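Local coordinates for protein uroporphyrin-III C-methyltransferase (Thermus thermophilus, PDB 1VE2) that probably transfers methyl groups from S-adenosyl-L-methionine to carbon atoms of the uroporphyrinogen III macrocycle in porphyrin biosynthesis, at residues A22-V25 against L26-E30; T68-L71 against I72-A75; E98-A101 against L102-G106. All blocks are in the same frame, centred on the assembly; numbering follows the deposited sequence.

Overall arrangement
All three contacts are short i to i+4 stretches of helices packed on the N-terminal parallel sheet, each with one flank in the core and one at the surface. Contact 1, on helix 20-28, covers the sheet face opposite to that of contacts 2 and 3; its centre is about 17 Å from that of contact 2. Contacts 2 and 3 lie on adjacent helices, centres about 10 Å apart: T68 CG2 packs 3.5 Å from A101 CB, and I72 bears on L102 and A105. Both pair an arginine with a leucine across a guanidinium face, solvent-side in contact 2, beside the second subunit in contact 3; contact 1 has a looser, oblique arginine-valine touch and an irregular helix end.

Contact 1 of 3, residues A22-V25 against L26-E30; sequences ALRV and LEVAE
A chi1 of -55° turns E27 CG anti to its own carbonyl carbon and lays this methylene on the carbonyl of the preceding turn, 3.0 Å from L23 O. Beyond CG the E27 chain is extended and its carboxylate passes R24, with OE1 3.7 Å from R24 CA. R24 uses a different first torsion, CG anti to the backbone N (chi1 178°), and bends further out to bring its guanidinium beside V28. There NH1 is 4.2 Å from V28 CG2, the methyl meeting the flat group obliquely in a loose van der Waals touch at the exposed flank.

The backbone records a helix about to stop. L26 N and V28 N still make i to i+4 bonds, to A22 O and R24 O. E27 N is less regular: its bond to L23 O is weak, 3.2 Å with an N-H...O angle of only 127°, and it also donates to R24 O at 3.0 Å from above that carbonyl's plane. R24 O is therefore gripped by two amides, V28 N arriving nearly along the C=O axis. A29 N closes the last turn on V25 O at 2.8 Å before A29 leaves helical geometry, its CB resting 3.2 Å from V25 O.

Helix 20-28 is the connection of a beta-alpha-beta crossover between strands 4-9 and 31-34, with strand 80-85 lying between them in the sheet. Its inner side chains pack on strands 4-9 and 80-85: V25 on Y6, V8 and A82, L26 on L84, A29 on A82. L23 reaches L20 of the second subunit, and E30, just past the helix, salt-bridges R79, just before strand 80-85.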
loop_
_atom_site.group_PDB
_atom_site.type_symbol
_atom_site.label_atom_id
_atom_site.label_comp_id
_atom_site.label_asym_id
_atom_site.label_seq_id
_atom_site.Cartn_x
_atom_site.Cartn_y
_atom_site.Cartn_z
ATOM N N ALA A 22 -5.548 -9.874 -10.074
ATOM C CA ALA A 22 -6.880 -9.753 -9.492
ATOM C C ALA A 22 -7.932 -9.911 -10.598
ATOM O O ALA A 22 -8.947 -10.585 -10.413
ATOM C CB ALA A 22 -7.020 -8.406 -8.792
ATOM N N LEU A 23 -7.681 -9.294 -11.747
ATOM C CA LEU A 23 -8.602 -9.389 -12.876
ATOM C C LEU A 23 -8.774 -10.843 -13.299
ATOM O O LEU A 23 -9.890 -11.309 -13.494
ATOM C CB LEU A 23 -8.075 -8.586 -14.068
ATOM C CG LEU A 23 -8.028 -7.065 -13.955
ATOM C CD1 LEU A 23 -7.297 -6.491 -15.167
ATOM C CD2 LEU A 23 -9.445 -6.518 -13.882
ATOM N N ARG A 24 -7.666 -11.563 -13.440
ATOM C CA ARG A 24 -7.752 -12.955 -13.858
ATOM C C ARG A 24 -8.556 -13.774 -12.869
ATOM O O ARG A 24 -9.423 -14.554 -13.263
ATOM C CB ARG A 24 -6.362 -13.583 -14.017
ATOM C CG ARG A 24 -6.428 -15.066 -14.418
ATOM C CD ARG A 24 -5.048 -15.697 -14.595
ATOM N NE ARG A 24 -4.315 -15.844 -13.335
ATOM C CZ ARG A 24 -4.644 -16.698 -12.366
ATOM N NH1 ARG A 24 -5.700 -17.490 -12.501
ATOM N NH2 ARG A 24 -3.912 -16.766 -11.263
ATOM N N VAL A 25 -8.269 -13.604 -11.581
ATOM C CA VAL A 25 -8.983 -14.345 -10.555
ATOM C C VAL A 25 -10.485 -14.090 -10.602
ATOM O O VAL A 25 -11.267 -15.025 -10.469
ATOM C CB VAL A 25 -8.461 -14.005 -9.140
ATOM C CG1 VAL A 25 -9.367 -14.649 -8.078
ATOM C CG2 VAL A 25 -7.029 -14.495 -8.995
ATOM N N LEU A 26 -10.889 -12.835 -10.787
ATOM C CA LEU A 26 -12.311 -12.508 -10.838
ATOM C C LEU A 26 -12.999 -13.106 -12.060
ATOM O O LEU A 26 -14.225 -13.213 -12.100
ATOM C CB LEU A 26 -12.523 -10.993 -10.812
ATOM C CG LEU A 26 -12.122 -10.326 -9.489
ATOM C CD1 LEU A 26 -12.448 -8.839 -9.523
ATOM C CD2 LEU A 26 -12.864 -11.008 -8.346
ATOM N N GLU A 27 -12.212 -13.500 -13.052
ATOM C CA GLU A 27 -12.774 -14.102 -14.255
ATOM C C GLU A 27 -12.989 -15.598 -14.066
ATOM O O GLU A 27 -14.010 -16.144 -14.482
ATOM C CB GLU A 27 -11.844 -13.891 -15.447
ATOM C CG GLU A 27 -11.494 -12.451 -15.701
ATOM C CD GLU A 27 -10.668 -12.274 -16.949
ATOM O OE1 GLU A 27 -9.613 -12.932 -17.076
ATOM O OE2 GLU A 27 -11.080 -11.474 -17.811
ATOM N N VAL A 28 -12.024 -16.252 -13.430
ATOM C CA VAL A 28 -12.088 -17.691 -13.217
ATOM C C VAL A 28 -12.826 -18.150 -11.957
ATOM O O VAL A 28 -13.433 -19.214 -11.957
ATOM C CB VAL A 28 -10.668 -18.309 -13.220
ATOM C CG1 VAL A 28 -9.944 -17.938 -14.508
ATOM C CG2 VAL A 28 -9.876 -17.822 -12.017
ATOM N N ALA A 29 -12.785 -17.358 -10.886
ATOM C CA ALA A 29 -13.462 -17.740 -9.644
ATOM C C ALA A 29 -14.931 -18.110 -9.873
ATOM O O ALA A 29 -15.688 -17.346 -10.474
ATOM C CB ALA A 29 -13.360 -16.614 -8.626
ATOM N N GLU A 30 -15.325 -19.279 -9.377
ATOM C CA GLU A 30 -16.696 -19.775 -9.524
ATOM C C GLU A 30 -17.661 -19.084 -8.581
ATOM O O GLU A 30 -18.837 -18.917 -8.892
ATOM C CB GLU A 30 -16.740 -21.278 -9.255
ATOM C CG GLU A 30 -15.877 -22.096 -10.189
ATOM C CD GLU A 30 -15.738 -23.531 -9.724
ATOM O OE1 GLU A 30 -16.780 -24.187 -9.512
ATOM O OE2 GLU A 30 -14.591 -24.004 -9.570
#

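Contact 2 of 3, residues T68-L71 against I72-A75; sequences TARL and IALA
I72, A73, L74 and A75 each donate their backbone N-H to the carbonyl four residues earlier, T68 to L71, in nearly straight bonds that make this regular alpha helix. This piece of helix 64-76 is part of the connection of a beta-alpha-beta crossover from strand 49-52 to strand 80-85 in the parallel sheet of the N-terminal part.

R70, on the exposed flank, and the buried L74 carry the contact. R70 starts with CG anti to the backbone N and then bends at chi2 (48°), which folds the chain back along the helix toward its C-terminal end. The guanidinium thereby lies across L74, whose CD2 sits 3.6 Å above the guanidinium plane, over the centre of that group, while A73 CB, 4.2 Å from NH1, approaches the rim near that plane. R70 NH1 also has a long, weak ion pair with E77. L74 CG lies 3.7 Å from R70 NE, and the same leucine packs inward on V31 and V81, bridging arginine and sheet. An alanine in place of L74 would remove the methyl that covers the guanidinium face and is likely to let the arginine end swing and to open a gap against V31 and V81.

The other flank faces helix 95-105. T68 OG1 is hydrogen-bonded to Q64, and T68 and I72 run side by side with T68 CG2 3.9 Å from I72 CD1.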
loop_
_atom_site.group_PDB
_atom_site.type_symbol
_atom_site.label_atom_id
_atom_site.label_comp_id
_atom_site.label_asym_id
_atom_site.label_seq_id
_atom_site.Cartn_x
_atom_site.Cartn_y
_atom_site.Cartn_z
ATOM N N THR A 68 -15.442 -17.402 6.757
ATOM C CA THR A 68 -14.352 -18.370 6.730
ATOM C C THR A 68 -14.821 -19.809 6.510
ATOM O O THR A 68 -14.266 -20.533 5.682
ATOM C CB THR A 68 -13.529 -18.284 8.026
ATOM O OG1 THR A 68 -12.893 -17.000 8.082
ATOM C CG2 THR A 68 -12.472 -19.387 8.076
ATOM N N ALA A 69 -15.850 -20.230 7.236
ATOM C CA ALA A 69 -16.342 -21.592 7.083
ATOM C C ALA A 69 -16.816 -21.841 5.655
ATOM O O ALA A 69 -16.574 -22.906 5.087
ATOM C CB ALA A 69 -17.488 -21.859 8.070
ATOM N N ARG A 70 -17.484 -20.853 5.069
ATOM C CA ARG A 70 -17.994 -21.011 3.715
ATOM C C ARG A 70 -16.864 -21.142 2.693
ATOM O O ARG A 70 -16.951 -21.954 1.774
ATOM C CB ARG A 70 -18.916 -19.842 3.357
ATOM C CG ARG A 70 -19.622 -19.998 2.013
ATOM C CD ARG A 70 -20.262 -21.375 1.860
ATOM N NE ARG A 70 -21.070 -21.474 0.642
ATOM C CZ ARG A 70 -21.496 -22.619 0.113
ATOM N NH1 ARG A 70 -21.191 -23.777 0.689
ATOM N NH2 ARG A 70 -22.236 -22.608 -0.989
ATOM N N LEU A 71 -15.803 -20.353 2.857
ATOM C CA LEU A 71 -14.662 -20.424 1.938
ATOM C C LEU A 71 -14.079 -21.840 1.984
ATOM O O LEU A 71 -13.811 -22.456 0.949
ATOM C CB LEU A 71 -13.587 -19.400 2.345
ATOM C CG LEU A 71 -13.959 -17.916 2.194
ATOM C CD1 LEU A 71 -12.864 -17.037 2.797
ATOM C CD2 LEU A 71 -14.167 -17.583 0.726
ATOM N N ILE A 72 -13.897 -22.351 3.197
ATOM C CA ILE A 72 -13.363 -23.687 3.396
ATOM C C ILE A 72 -14.322 -24.724 2.817
ATOM O O ILE A 72 -13.899 -25.616 2.087
ATOM C CB ILE A 72 -13.116 -23.966 4.900
ATOM C CG1 ILE A 72 -11.977 -23.066 5.403
ATOM C CG2 ILE A 72 -12.772 -25.444 5.126
ATOM C CD1 ILE A 72 -11.777 -23.079 6.911
ATOM N N ALA A 73 -15.612 -24.601 3.123
ATOM C CA ALA A 73 -16.597 -25.551 2.608
ATOM C C ALA A 73 -16.544 -25.604 1.078
ATOM O O ALA A 73 -16.477 -26.682 0.490
ATOM C CB ALA A 73 -18.003 -25.162 3.072
ATOM N N LEU A 74 -16.566 -24.437 0.443
ATOM C CA LEU A 74 -16.527 -24.357 -1.014
ATOM C C LEU A 74 -15.303 -25.021 -1.628
ATOM O O LEU A 74 -15.418 -25.728 -2.633
ATOM C CB LEU A 74 -16.598 -22.896 -1.461
ATOM C CG LEU A 74 -17.987 -22.270 -1.324
ATOM C CD1 LEU A 74 -17.904 -20.757 -1.450
ATOM C CD2 LEU A 74 -18.904 -22.864 -2.385
ATOM N N ALA A 75 -14.136 -24.791 -1.034
ATOM C CA ALA A 75 -12.900 -25.373 -1.544
ATOM C C ALA A 75 -12.906 -26.897 -1.409
ATOM O O ALA A 75 -12.389 -27.614 -2.272
ATOM C CB ALA A 75 -11.699 -24.790 -0.799
#

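Contact 3 of 3, residues E98-A101 against L102-G106; sequences EALA and LRRAG
L102 N, R103 N and R104 N donate to E98 O, A99 O and L100 O at 3.0, 3.0 and 2.9 Å, well aligned, whereas the backbone bond from A105 N to A101 O has an N-H...O angle of only 131°. G106 takes positive phi (74°) and closes a Schellman motif, with its N 3.0 Å from R103 O.

Side-chain packing is concentrated in L100 and R104, which lie side by side and point the same way. R104 CG is anti to its carbonyl carbon and the chain runs extended to NE, carrying the guanidinium level with the leucine tip. L100 CD2 then covers one guanidinium face, 3.6 Å above the plane but shifted toward the rim, and is 3.8 Å from NH2. On the inward flank L102 CG leans on E98 O at 3.2 Å.

Charge pairing lies beyond the turn. R104 NE makes a salt bridge with E227 of the second subunit, so the leucine-backed guanidinium serves the dimer interface. The E98 carboxylate is held by salt bridges to K85 and R83 and by a hydrogen bond from Q64, three partners that would fix its orientation.

Helix 95-105 connects strands 80-85 and 109-112, with strand 4-9 between them. L102 packs on V5, L7 and F109, A99 and R103 also touch F109, helix 64-76 lies alongside, and L100 meets L224 of the second subunit.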
loop_
_atom_site.group_PDB
_atom_site.type_symbol
_atom_site.label_atom_id
_atom_site.label_comp_id
_atom_site.label_asym_id
_atom_site.label_seq_id
_atom_site.Cartn_x
_atom_site.Cartn_y
_atom_site.Cartn_z
ATOM N N GLU A 98 -8.210 -15.041 8.015
ATOM C CA GLU A 98 -8.731 -15.906 6.965
ATOM C C GLU A 98 -7.598 -16.771 6.434
ATOM O O GLU A 98 -7.764 -17.978 6.263
ATOM C CB GLU A 98 -9.350 -15.074 5.835
ATOM C CG GLU A 98 -10.618 -14.335 6.268
ATOM C CD GLU A 98 -11.160 -13.387 5.206
ATOM O OE1 GLU A 98 -10.347 -12.743 4.495
ATOM O OE2 GLU A 98 -12.403 -13.269 5.093
ATOM N N ALA A 99 -6.444 -16.154 6.187
ATOM C CA ALA A 99 -5.282 -16.899 5.697
ATOM C C ALA A 99 -4.894 -17.996 6.686
ATOM O O ALA A 99 -4.644 -19.128 6.291
ATOM C CB ALA A 99 -4.102 -15.957 5.490
ATOM N N LEU A 100 -4.814 -17.653 7.971
ATOM C CA LEU A 100 -4.458 -18.642 8.991
ATOM C C LEU A 100 -5.445 -19.802 9.014
ATOM O O LEU A 100 -5.053 -20.967 9.109
ATOM C CB LEU A 100 -4.432 -18.005 10.381
ATOM C CG LEU A 100 -3.111 -17.475 10.913
ATOM C CD1 LEU A 100 -3.352 -16.879 12.302
ATOM C CD2 LEU A 100 -2.081 -18.616 10.983
ATOM N N ALA A 101 -6.733 -19.478 8.945
ATOM C CA ALA A 101 -7.760 -20.510 8.967
ATOM C C ALA A 101 -7.629 -21.453 7.778
ATOM O O ALA A 101 -7.783 -22.667 7.921
ATOM C CB ALA A 101 -9.148 -19.871 8.986
ATOM N N LEU A 102 -7.327 -20.905 6.607
ATOM C CA LEU A 102 -7.197 -21.740 5.418
ATOM C C LEU A 102 -5.997 -22.664 5.561
ATOM O O LEU A 102 -6.082 -23.856 5.249
ATOM C CB LEU A 102 -7.063 -20.866 4.166
ATOM C CG LEU A 102 -8.303 -20.021 3.844
ATOM C CD1 LEU A 102 -7.973 -19.015 2.757
ATOM C CD2 LEU A 102 -9.452 -20.922 3.417
ATOM N N ARG A 103 -4.883 -22.115 6.037
ATOM C CA ARG A 103 -3.672 -22.899 6.244
ATOM C C ARG A 103 -3.962 -24.038 7.216
ATOM O O ARG A 103 -3.655 -25.195 6.945
ATOM C CB ARG A 103 -2.554 -22.017 6.826
ATOM C CG ARG A 103 -1.234 -22.736 7.061
ATOM C CD ARG A 103 -0.203 -22.422 5.967
ATOM N NE ARG A 103 -0.639 -22.854 4.646
ATOM C CZ ARG A 103 -0.049 -22.507 3.504
ATOM N NH1 ARG A 103 1.012 -21.711 3.508
ATOM N NH2 ARG A 103 -0.523 -22.958 2.350
ATOM N N ARG A 104 -4.561 -23.702 8.355
ATOM C CA ARG A 104 -4.871 -24.704 9.365
ATOM C C ARG A 104 -5.895 -25.734 8.902
ATOM O O ARG A 104 -5.935 -26.844 9.428
ATOM C CB ARG A 104 -5.335 -24.014 10.653
ATOM C CG ARG A 104 -4.193 -23.283 11.348
ATOM C CD ARG A 104 -4.644 -22.297 12.431
ATOM N NE ARG A 104 -3.479 -21.662 13.050
ATOM C CZ ARG A 104 -3.536 -20.682 13.954
ATOM N NH1 ARG A 104 -4.706 -20.212 14.357
ATOM N NH2 ARG A 104 -2.417 -20.177 14.461
ATOM N N ALA A 105 -6.715 -25.379 7.918
ATOM C CA ALA A 105 -7.711 -26.320 7.409
ATOM C C ALA A 105 -7.144 -27.157 6.266
ATOM O O ALA A 105 -7.805 -28.074 5.770
ATOM C CB ALA A 105 -8.962 -25.571 6.949
ATOM N N GLY A 106 -5.925 -26.838 5.848
ATOM C CA GLY A 106 -5.287 -27.561 4.759
ATOM C C GLY A 106 -5.862 -27.217 3.394
ATOM O O GLY A 106 -5.836 -28.038 2.479
#